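Local coordinates for protein restriction endonuclease AspBHI (Azoarcus sp., PDB 4OC8) that acts as a DNA modification-dependent restriction endonuclease, probably joining an N-terminal DNA-binding domain to a catalytic domain of the PD-(D/E)XK type, at residues L57-S62 / L123-E128; A31-P36 / R132-R137; G44-R49 / T96-N101. One frame throughout, in Å; residues are numbered along the deposited sequence.

Interaction 1. Residues L57-S62 / L123-E128; sequences LLVLTS and LVFTTE
Val59 and Phe125 meet across two neighbouring parallel strands, 57-62 and 123-127, on the face that carries Val59, Thr61, Leu123 and Phe125. The Val59 methyl CG1 comes obliquely to the phenyl ring, 3.7 Å from Phe125 CD1. CG1 stands anti to the backbone N of Val59 (chi1 174°), which sends this methyl to the ring. The other methyl, Val59 CG2, lies 4.2 Å from Leu123 CB. Further back on the strands, Leu57 and Leu123 pass at a slant, with Leu57 CD2 4.2 Å from Leu123 CD1. Helix 34-37 closes over this face: Leu34 touches Val59, Thr61 and Phe125. Leu60, Ser62, Val124 and Thr126 point to the other face. The backbones are joined in the parallel pattern. Leu60 is held through both its N and its O: its N donates to Leu123 O at 2.9 Å, and its O accepts from Phe125 N at 2.8 Å in a nearly straight bond. Leu123 N to Leu58 O and Thr127 N to Ser62 O continue the row, and Ser62 N to Phe125 O is weak. Most of the touching residues are buried, and mostly apolar contacts lie under the helix. Main-chain bonds fix the register, while the hydroxyls are satisfied by partners beyond the pair: Thr61 OG1 by Gly45 O, Ser62 OG by Asp71 and Thr126 OG1 by Arg137.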
loop_
_atom_site.group_PDB
_atom_site.type_symbol
_atom_site.label_atom_id
_atom_site.label_comp_id
_atom_site.label_asym_id
_atom_site.label_seq_id
_atom_site.Cartn_x
_atom_site.Cartn_y
_atom_site.Cartn_z
ATOM N N LEU A 57 -4.243 3.495 36.602
ATOM C CA LEU A 57 -3.160 3.771 35.671
ATOM C C LEU A 57 -2.547 2.459 35.183
ATOM O O LEU A 57 -2.395 1.522 35.961
ATOM C CB LEU A 57 -2.093 4.606 36.369
ATOM C CG LEU A 57 -1.014 5.199 35.478
ATOM C CD1 LEU A 57 -1.363 6.635 35.128
ATOM C CD2 LEU A 57 0.325 5.113 36.168
ATOM N N LEU A 58 -2.195 2.388 33.902
ATOM C CA LEU A 58 -1.610 1.166 33.346
ATOM C C LEU A 58 -0.264 1.393 32.650
ATOM O O LEU A 58 -0.158 2.208 31.732
ATOM C CB LEU A 58 -2.592 0.481 32.391
ATOM C CG LEU A 58 -2.044 -0.756 31.669
ATOM C CD1 LEU A 58 -1.532 -1.776 32.666
ATOM C CD2 LEU A 58 -3.087 -1.385 30.754
ATOM N N VAL A 59 0.756 0.660 33.089
ATOM C CA VAL A 59 2.089 0.742 32.494
ATOM C C VAL A 59 2.427 -0.512 31.677
ATOM O O VAL A 59 2.482 -1.612 32.218
ATOM C CB VAL A 59 3.167 0.931 33.576
ATOM C CG1 VAL A 59 4.550 0.867 32.965
ATOM C CG2 VAL A 59 2.969 2.239 34.288
ATOM N N LEU A 60 2.649 -0.344 30.376
ATOM C CA LEU A 60 3.015 -1.466 29.511
ATOM C C LEU A 60 4.483 -1.389 29.124
ATOM O O LEU A 60 4.938 -0.376 28.584
ATOM C CB LEU A 60 2.163 -1.478 28.244
ATOM C CG LEU A 60 0.651 -1.573 28.431
ATOM C CD1 LEU A 60 -0.058 -1.533 27.088
ATOM C CD2 LEU A 60 0.287 -2.828 29.197
ATOM N N THR A 61 5.227 -2.455 29.405
ATOM C CA THR A 61 6.629 -2.516 29.005
ATOM C C THR A 61 6.834 -3.572 27.922
ATOM O O THR A 61 6.075 -4.535 27.824
ATOM C CB THR A 61 7.568 -2.796 30.194
ATOM O OG1 THR A 61 7.555 -4.194 30.502
ATOM C CG2 THR A 61 7.137 -2.001 31.414
ATOM N N SER A 62 7.852 -3.380 27.097
ATOM C CA SER A 62 8.137 -4.332 26.039
ATOM C C SER A 62 9.631 -4.415 25.750
ATOM O O SER A 62 10.342 -3.418 25.821
ATOM C CB SER A 62 7.358 -3.973 24.776
ATOM O OG SER A 62 7.497 -4.989 23.799
ATOM N N LEU A 123 0.795 4.086 29.900
ATOM C CA LEU A 123 2.166 4.558 29.735
ATOM C C LEU A 123 3.050 3.472 29.139
ATOM O O LEU A 123 3.317 2.458 29.782
ATOM C CB LEU A 123 2.747 5.011 31.076
ATOM C CG LEU A 123 2.042 6.149 31.820
ATOM C CD1 LEU A 123 2.786 6.457 33.091
ATOM C CD2 LEU A 123 1.946 7.387 30.953
ATOM N N VAL A 124 3.512 3.695 27.913
ATOM C CA VAL A 124 4.341 2.728 27.203
ATOM C C VAL A 124 5.836 2.917 27.487
ATOM O O VAL A 124 6.364 4.027 27.387
ATOM C CB VAL A 124 4.110 2.830 25.684
ATOM C CG1 VAL A 124 4.898 1.761 24.945
ATOM C CG2 VAL A 124 2.626 2.720 25.370
ATOM N N PHE A 125 6.509 1.827 27.847
ATOM C CA PHE A 125 7.960 1.832 28.013
ATOM C C PHE A 125 8.570 0.680 27.224
ATOM O O PHE A 125 7.938 -0.363 27.057
ATOM C CB PHE A 125 8.342 1.669 29.485
ATOM C CG PHE A 125 8.024 2.858 30.341
ATOM C CD1 PHE A 125 6.791 2.972 30.962
ATOM C CD2 PHE A 125 8.968 3.853 30.545
ATOM C CE1 PHE A 125 6.496 4.065 31.764
ATOM C CE2 PHE A 125 8.682 4.948 31.343
ATOM C CZ PHE A 125 7.445 5.054 31.956
ATOM N N THR A 126 9.795 0.861 26.739
ATOM C CA THR A 126 10.530 -0.245 26.124
ATOM C C THR A 126 11.883 -0.420 26.805
ATOM O O THR A 126 12.545 0.556 27.123
ATOM C CB THR A 126 10.724 -0.053 24.600
ATOM O OG1 THR A 126 11.445 1.161 24.346
ATOM C CG2 THR A 126 9.385 -0.007 23.892
ATOM N N THR A 127 12.296 -1.660 27.033
ATOM C CA THR A 127 13.555 -1.910 27.729
ATOM C C THR A 127 14.759 -1.679 26.825
ATOM O O THR A 127 14.793 -2.163 25.694
ATOM C CB THR A 127 13.633 -3.344 28.269
ATOM O OG1 THR A 127 13.733 -4.259 27.174
ATOM C CG2 THR A 127 12.403 -3.674 29.093
ATOM N N GLU A 128 15.737 -0.931 27.331
ATOM C CA GLU A 128 17.022 -0.779 26.657
ATOM C C GLU A 128 17.902 -1.974 27.017
ATOM O O GLU A 128 18.882 -2.274 26.329
ATOM C CB GLU A 128 17.705 0.531 27.063
ATOM C CG GLU A 128 16.933 1.794 26.694
ATOM C CD GLU A 128 16.827 1.999 25.197
ATOM O OE1 GLU A 128 17.778 2.554 24.604
ATOM O OE2 GLU A 128 15.791 1.604 24.613
#

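Interaction 2. Residues A31-P36 / R132-R137; sequences ADPLVP and RTFRFR
Asp32 and Arg132 form a salt bridge, with Arg132 NE donating to Asp32 OD1. The modelled separation of these two atoms is 2.4 Å, but such shortness is doubtful in a 2.88 Å structure. OD1 sits at the edge of the guanidinium, near its plane. The carboxylate plane is turned 61° from the guanidinium plane, and Arg132 grips through NE rather than through a flat two-point pairing. Arg132 reaches this position with its chain extended from CG to NE. The other oxygen, Asp32 OD2, takes a weak capping bond from Leu34 N at 3.1 Å, at the turn leading into helix 34-37. OD2 also forms a salt bridge with Arg47, so two arginines share the one carboxylate.

Packing continues from the acid onto Phe134 of strand 133-142. Pro33 meets the ring edge in plane, with Pro33 CG 3.6 Å from Phe134 CD1. Leu34 comes over one face, toward the rim, with Leu34 CG 4.2 Å from Phe134 CD1. Phe134 CG lies anti to its carbonyl carbon (chi1 -58°), a setting that carries the ring toward the 31-36 turn. Phe125 and Thr127 of strand 122-127 also touch this ring. Further along the strand, Arg137 O accepts a hydrogen bond from Arg164 NH2 of the second subunit.

The contact thus fastens a short helix of the N-terminal domain to strand 133-142 and the loop before it, through one buried acid and one aromatic ring. With two arginines and a helix-leading N-H around it, the carboxylate of Asp32 is likely to stay ionised and probably offsets the two arginine charges that it holds close together.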
loop_
_atom_site.group_PDB
_atom_site.type_symbol
_atom_site.label_atom_id
_atom_site.label_comp_id
_atom_site.label_asym_id
_atom_site.label_seq_id
_atom_site.Cartn_x
_atom_site.Cartn_y
_atom_site.Cartn_z
ATOM N N ALA A 31 17.232 -1.457 41.822
ATOM C CA ALA A 31 16.005 -0.692 41.969
ATOM C C ALA A 31 15.366 -0.434 40.609
ATOM O O ALA A 31 16.014 0.076 39.696
ATOM C CB ALA A 31 16.285 0.619 42.679
ATOM N N ASP A 32 14.094 -0.797 40.481
ATOM C CA ASP A 32 13.335 -0.543 39.265
ATOM C C ASP A 32 12.934 0.932 39.225
ATOM O O ASP A 32 12.329 1.437 40.172
ATOM C CB ASP A 32 12.101 -1.446 39.222
ATOM C CG ASP A 32 11.322 -1.321 37.927
ATOM O OD1 ASP A 32 11.626 -2.064 36.970
ATOM O OD2 ASP A 32 10.396 -0.486 37.869
ATOM N N PRO A 33 13.277 1.629 38.130
ATOM C CA PRO A 33 13.066 3.079 38.015
ATOM C C PRO A 33 11.591 3.469 37.894
ATOM O O PRO A 33 11.225 4.600 38.223
ATOM C CB PRO A 33 13.817 3.432 36.730
ATOM C CG PRO A 33 13.774 2.190 35.928
ATOM C CD PRO A 33 13.870 1.061 36.910
ATOM N N LEU A 34 10.757 2.539 37.439
ATOM C CA LEU A 34 9.331 2.806 37.304
ATOM C C LEU A 34 8.630 2.947 38.654
ATOM O O LEU A 34 7.506 3.435 38.720
ATOM C CB LEU A 34 8.643 1.726 36.460
ATOM C CG LEU A 34 9.113 1.606 35.009
ATOM C CD1 LEU A 34 8.191 0.699 34.206
ATOM C CD2 LEU A 34 9.213 2.975 34.364
ATOM N N VAL A 35 9.281 2.519 39.729
ATOM C CA VAL A 35 8.689 2.683 41.058
ATOM C C VAL A 35 8.713 4.143 41.529
ATOM O O VAL A 35 7.666 4.691 41.873
ATOM C CB VAL A 35 9.313 1.743 42.116
ATOM C CG1 VAL A 35 8.402 1.637 43.328
ATOM C CG2 VAL A 35 9.564 0.381 41.509
ATOM N N PRO A 36 9.898 4.784 41.542
ATOM C CA PRO A 36 9.850 6.215 41.853
ATOM C C PRO A 36 9.308 7.057 40.696
ATOM O O PRO A 36 8.713 8.106 40.950
ATOM C CB PRO A 36 11.317 6.561 42.115
ATOM C CG PRO A 36 12.074 5.587 41.321
ATOM C CD PRO A 36 11.288 4.312 41.406
ATOM N N ARG A 132 18.644 -2.779 34.319
ATOM C CA ARG A 132 17.215 -2.503 34.253
ATOM C C ARG A 132 16.954 -1.033 33.914
ATOM O O ARG A 132 16.967 -0.170 34.791
ATOM C CB ARG A 132 16.538 -2.880 35.570
ATOM C CG ARG A 132 15.034 -3.048 35.480
ATOM C CD ARG A 132 14.470 -3.532 36.807
ATOM N NE ARG A 132 13.065 -3.924 36.707
ATOM C CZ ARG A 132 12.652 -5.146 36.386
ATOM N NH1 ARG A 132 13.537 -6.098 36.125
ATOM N NH2 ARG A 132 11.354 -5.418 36.322
ATOM N N THR A 133 16.731 -0.752 32.633
ATOM C CA THR A 133 16.454 0.607 32.176
ATOM C C THR A 133 15.289 0.623 31.194
ATOM O O THR A 133 15.043 -0.359 30.492
ATOM C CB THR A 133 17.663 1.230 31.464
ATOM O OG1 THR A 133 17.842 0.598 30.194
ATOM C CG2 THR A 133 18.921 1.063 32.286
ATOM N N PHE A 134 14.582 1.747 31.136
ATOM C CA PHE A 134 13.418 1.858 30.267
ATOM C C PHE A 134 13.386 3.182 29.522
ATOM O O PHE A 134 13.594 4.234 30.105
ATOM C CB PHE A 134 12.134 1.711 31.080
ATOM C CG PHE A 134 12.035 0.418 31.829
ATOM C CD1 PHE A 134 12.578 0.291 33.095
ATOM C CD2 PHE A 134 11.394 -0.673 31.268
ATOM C CE1 PHE A 134 12.488 -0.899 33.787
ATOM C CE2 PHE A 134 11.296 -1.864 31.959
ATOM C CZ PHE A 134 11.845 -1.977 33.219
ATOM N N ARG A 135 13.118 3.118 28.225
ATOM C CA ARG A 135 12.868 4.306 27.429
ATOM C C ARG A 135 11.360 4.546 27.337
ATOM O O ARG A 135 10.612 3.685 26.861
ATOM C CB ARG A 135 13.470 4.150 26.031
ATOM C CG ARG A 135 13.298 5.364 25.138
ATOM C CD ARG A 135 13.887 5.116 23.763
ATOM N NE ARG A 135 15.313 4.820 23.839
ATOM C CZ ARG A 135 16.275 5.710 23.624
ATOM N NH1 ARG A 135 15.963 6.959 23.306
ATOM N NH2 ARG A 135 17.547 5.352 23.716
ATOM N N PHE A 136 10.922 5.711 27.810
ATOM C CA PHE A 136 9.515 6.089 27.743
ATOM C C PHE A 136 9.125 6.391 26.302
ATOM O O PHE A 136 9.744 7.227 25.646
ATOM C CB PHE A 136 9.234 7.300 28.635
ATOM C CG PHE A 136 7.805 7.765 28.590
ATOM C CD1 PHE A 136 6.790 6.987 29.126
ATOM C CD2 PHE A 136 7.475 8.979 28.014
ATOM C CE1 PHE A 136 5.479 7.407 29.082
ATOM C CE2 PHE A 136 6.162 9.405 27.969
ATOM C CZ PHE A 136 5.164 8.617 28.506
ATOM N N ARG A 137 8.098 5.703 25.814
ATOM C CA ARG A 137 7.728 5.791 24.406
ATOM C C ARG A 137 6.526 6.689 24.164
ATOM O O ARG A 137 6.280 7.116 23.035
ATOM C CB ARG A 137 7.473 4.400 23.826
ATOM C CG ARG A 137 8.725 3.546 23.714
ATOM C CD ARG A 137 9.910 4.365 23.239
ATOM N NE ARG A 137 11.000 3.527 22.754
ATOM C CZ ARG A 137 11.392 3.471 21.485
ATOM N NH1 ARG A 137 10.789 4.216 20.569
ATOM N NH2 ARG A 137 12.396 2.677 21.133
#

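Interaction 3. Residues G44-R49 / T96-N101; sequences GGFRYR and TPRFGN. With PO4 (phosphate ion), chain F; PO4 (phosphate ion), chain G.
A cation-pi pair joins strand 46-48 of the N-terminal domain, a family assigned to the PUA clan, to the loop just before helix 100-113. Arg98 lies over Phe46, with Arg98 NH1 3.4 Å above the plane of the ring and over its centre. The guanidinium and ring planes are 43° apart. Arg98 also grips the backbone of the same residue: NH1 and NH2 both donate to Phe46 O, at 2.8 and 3.1 Å, in the guanidinium plane. A bend at chi3 (66°) brings the end of the chain to this spot. Gly44 CA packs on one face of the guanidinium. NH2 further donates to O3 of a phosphate ion at 2.7 Å, and Tyr48 N donates a hydrogen bond to O4 of the same ion. The phosphate probably comes from the crystallisation liquor. A leucine in place of Arg98 would probably leave Phe46 O without these two donors, the ring without its cation and the phosphate without one of its donors. Phe99 is the N-cap residue, and Gly100 N is hydrogen-bonded to Asp85 OD2. At the helix start the ring atom Phe46 CZ comes obliquely to within 3.3 Å of Gly100 N.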
loop_
_atom_site.group_PDB
_atom_site.type_symbol
_atom_site.label_atom_id
_atom_site.label_comp_id
_atom_site.label_asym_id
_atom_site.label_seq_id
_atom_site.Cartn_x
_atom_site.Cartn_y
_atom_site.Cartn_z
ATOM N N GLY A 44 5.893 -6.738 37.065
ATOM C CA GLY A 44 5.369 -7.188 35.785
ATOM C C GLY A 44 5.918 -6.596 34.497
ATOM O O GLY A 44 6.536 -5.531 34.487
ATOM N N GLY A 45 5.685 -7.313 33.400
ATOM C CA GLY A 45 5.915 -6.784 32.068
ATOM C C GLY A 45 4.834 -5.763 31.780
ATOM O O GLY A 45 5.027 -4.819 31.017
ATOM N N PHE A 46 3.677 -5.970 32.397
ATOM C CA PHE A 46 2.649 -4.943 32.464
ATOM C C PHE A 46 2.318 -4.689 33.934
ATOM O O PHE A 46 2.170 -5.627 34.715
ATOM C CB PHE A 46 1.402 -5.358 31.684
ATOM C CG PHE A 46 0.640 -6.477 32.317
ATOM C CD1 PHE A 46 0.966 -7.794 32.042
ATOM C CD2 PHE A 46 -0.407 -6.214 33.189
ATOM C CE1 PHE A 46 0.263 -8.835 32.626
ATOM C CE2 PHE A 46 -1.112 -7.248 33.779
ATOM C CZ PHE A 46 -0.772 -8.561 33.502
ATOM N N ARG A 47 2.224 -3.418 34.310
ATOM C CA ARG A 47 1.994 -3.037 35.700
ATOM C C ARG A 47 0.892 -1.998 35.792
ATOM O O ARG A 47 0.816 -1.089 34.964
ATOM C CB ARG A 47 3.271 -2.465 36.310
ATOM C CG ARG A 47 4.519 -3.255 35.988
ATOM C CD ARG A 47 5.749 -2.566 36.524
ATOM N NE ARG A 47 6.949 -3.040 35.850
ATOM C CZ ARG A 47 8.180 -2.683 36.184
ATOM N NH1 ARG A 47 8.374 -1.847 37.192
ATOM N NH2 ARG A 47 9.215 -3.163 35.512
ATOM N N TYR A 48 0.039 -2.127 36.803
ATOM C CA TYR A 48 -1.032 -1.159 37.008
ATOM C C TYR A 48 -1.087 -0.652 38.444
ATOM O O TYR A 48 -0.446 -1.198 39.339
ATOM C CB TYR A 48 -2.389 -1.744 36.605
ATOM C CG TYR A 48 -2.746 -3.009 37.345
ATOM C CD1 TYR A 48 -3.412 -2.965 38.562
ATOM C CD2 TYR A 48 -2.411 -4.250 36.826
ATOM C CE1 TYR A 48 -3.731 -4.124 39.240
ATOM C CE2 TYR A 48 -2.727 -5.411 37.492
ATOM C CZ TYR A 48 -3.385 -5.343 38.696
ATOM O OH TYR A 48 -3.683 -6.505 39.356
ATOM N N ARG A 49 -1.853 0.414 38.640
ATOM C CA ARG A 49 -2.171 0.903 39.970
ATOM C C ARG A 49 -3.675 0.796 40.154
ATOM O O ARG A 49 -4.425 0.772 39.176
ATOM C CB ARG A 49 -1.689 2.343 40.158
ATOM C CG ARG A 49 -0.177 2.475 40.177
ATOM C CD ARG A 49 0.263 3.846 40.644
ATOM N NE ARG A 49 -0.058 4.079 42.049
ATOM C CZ ARG A 49 0.233 5.199 42.705
ATOM N NH1 ARG A 49 0.852 6.192 42.080
ATOM N NH2 ARG A 49 -0.097 5.330 43.983
ATOM N N THR A 96 -5.171 -15.945 32.932
ATOM C CA THR A 96 -3.733 -15.736 33.056
ATOM C C THR A 96 -3.414 -15.418 34.513
ATOM O O THR A 96 -4.288 -14.948 35.242
ATOM C CB THR A 96 -3.237 -14.592 32.128
ATOM O OG1 THR A 96 -4.007 -13.404 32.355
ATOM C CG2 THR A 96 -3.366 -14.984 30.663
ATOM N N PRO A 97 -2.175 -15.695 34.955
ATOM C CA PRO A 97 -1.821 -15.449 36.361
ATOM C C PRO A 97 -1.974 -13.991 36.823
ATOM O O PRO A 97 -2.478 -13.770 37.928
ATOM C CB PRO A 97 -0.355 -15.905 36.449
ATOM C CG PRO A 97 0.107 -16.065 35.040
ATOM C CD PRO A 97 -1.102 -16.403 34.236
ATOM N N ARG A 98 -1.560 -13.022 36.008
ATOM C CA ARG A 98 -1.671 -11.614 36.400
ATOM C C ARG A 98 -2.798 -10.859 35.684
ATOM O O ARG A 98 -2.898 -9.638 35.784
ATOM C CB ARG A 98 -0.330 -10.890 36.230
ATOM C CG ARG A 98 0.791 -11.512 37.043
ATOM C CD ARG A 98 2.079 -10.721 36.923
ATOM N NE ARG A 98 1.965 -9.391 37.513
ATOM C CZ ARG A 98 2.006 -8.255 36.822
ATOM N NH1 ARG A 98 2.168 -8.278 35.503
ATOM N NH2 ARG A 98 1.894 -7.094 37.451
ATOM N N PHE A 99 -3.633 -11.603 34.963
ATOM C CA PHE A 99 -4.871 -11.088 34.365
ATOM C C PHE A 99 -4.730 -9.982 33.310
ATOM O O PHE A 99 -5.655 -9.195 33.126
ATOM C CB PHE A 99 -5.849 -10.634 35.450
ATOM C CG PHE A 99 -6.019 -11.623 36.561
ATOM C CD1 PHE A 99 -6.909 -12.678 36.434
ATOM C CD2 PHE A 99 -5.297 -11.494 37.739
ATOM C CE1 PHE A 99 -7.071 -13.594 37.461
ATOM C CE2 PHE A 99 -5.447 -12.403 38.767
ATOM C CZ PHE A 99 -6.338 -13.455 38.629
ATOM N N GLY A 100 -3.599 -9.931 32.612
ATOM C CA GLY A 100 -3.389 -8.931 31.575
ATOM C C GLY A 100 -4.413 -8.938 30.452
ATOM O O GLY A 100 -4.836 -7.879 29.969
ATOM N N ASN A 101 -4.812 -10.130 30.026
ATOM C CA ASN A 101 -5.811 -10.240 28.981
ATOM C C ASN A 101 -7.157 -9.714 29.451
ATOM O O ASN A 101 -7.840 -9.027 28.698
ATOM C CB ASN A 101 -5.932 -11.675 28.457
ATOM C CG ASN A 101 -4.767 -12.074 27.567
ATOM O OD1 ASN A 101 -4.058 -11.223 27.027
ATOM N ND2 ASN A 101 -4.571 -13.376 27.402
HETATM P P PO4 F . 0.602 -5.103 40.058
HETATM O O1 PO4 F . -0.741 -5.791 40.095
HETATM O O2 PO4 F . 0.791 -4.318 41.337
HETATM O O3 PO4 F . 1.694 -6.142 39.941
HETATM O O4 PO4 F . 0.661 -4.161 38.875
HETATM P P PO4 G . 2.403 8.233 45.027
HETATM O O1 PO4 G . 1.621 7.801 46.247
HETATM O O2 PO4 G . 2.989 9.612 45.244
HETATM O O3 PO4 G . 3.524 7.251 44.768
HETATM O O4 PO4 G . 1.476 8.261 43.834
#

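All three contacts lie in the N-terminal domain, on one side of the chain's centre. Interaction 1 pairs two strands of the mixed sheet. Interaction 2 sits about 9 Å from it, centre to centre, and its strand 133-142 follows and neighbours strand 122-127. Interaction 3 lies about 12 Å from interaction 1 between centres, where strand 46-48 neighbours strand 55-62. Interactions 2 and 3 are about 17 Å apart between centres, yet Arg47 bridges them through Asp32. The chain order is 31-36, 44-49, 57-62, 96-101, 123-128, 132-137, so interactions 1 and 3 cross and both fall inside interaction 2. The sheet is thus held to helices 34-37 and 100-113 in one compact unit.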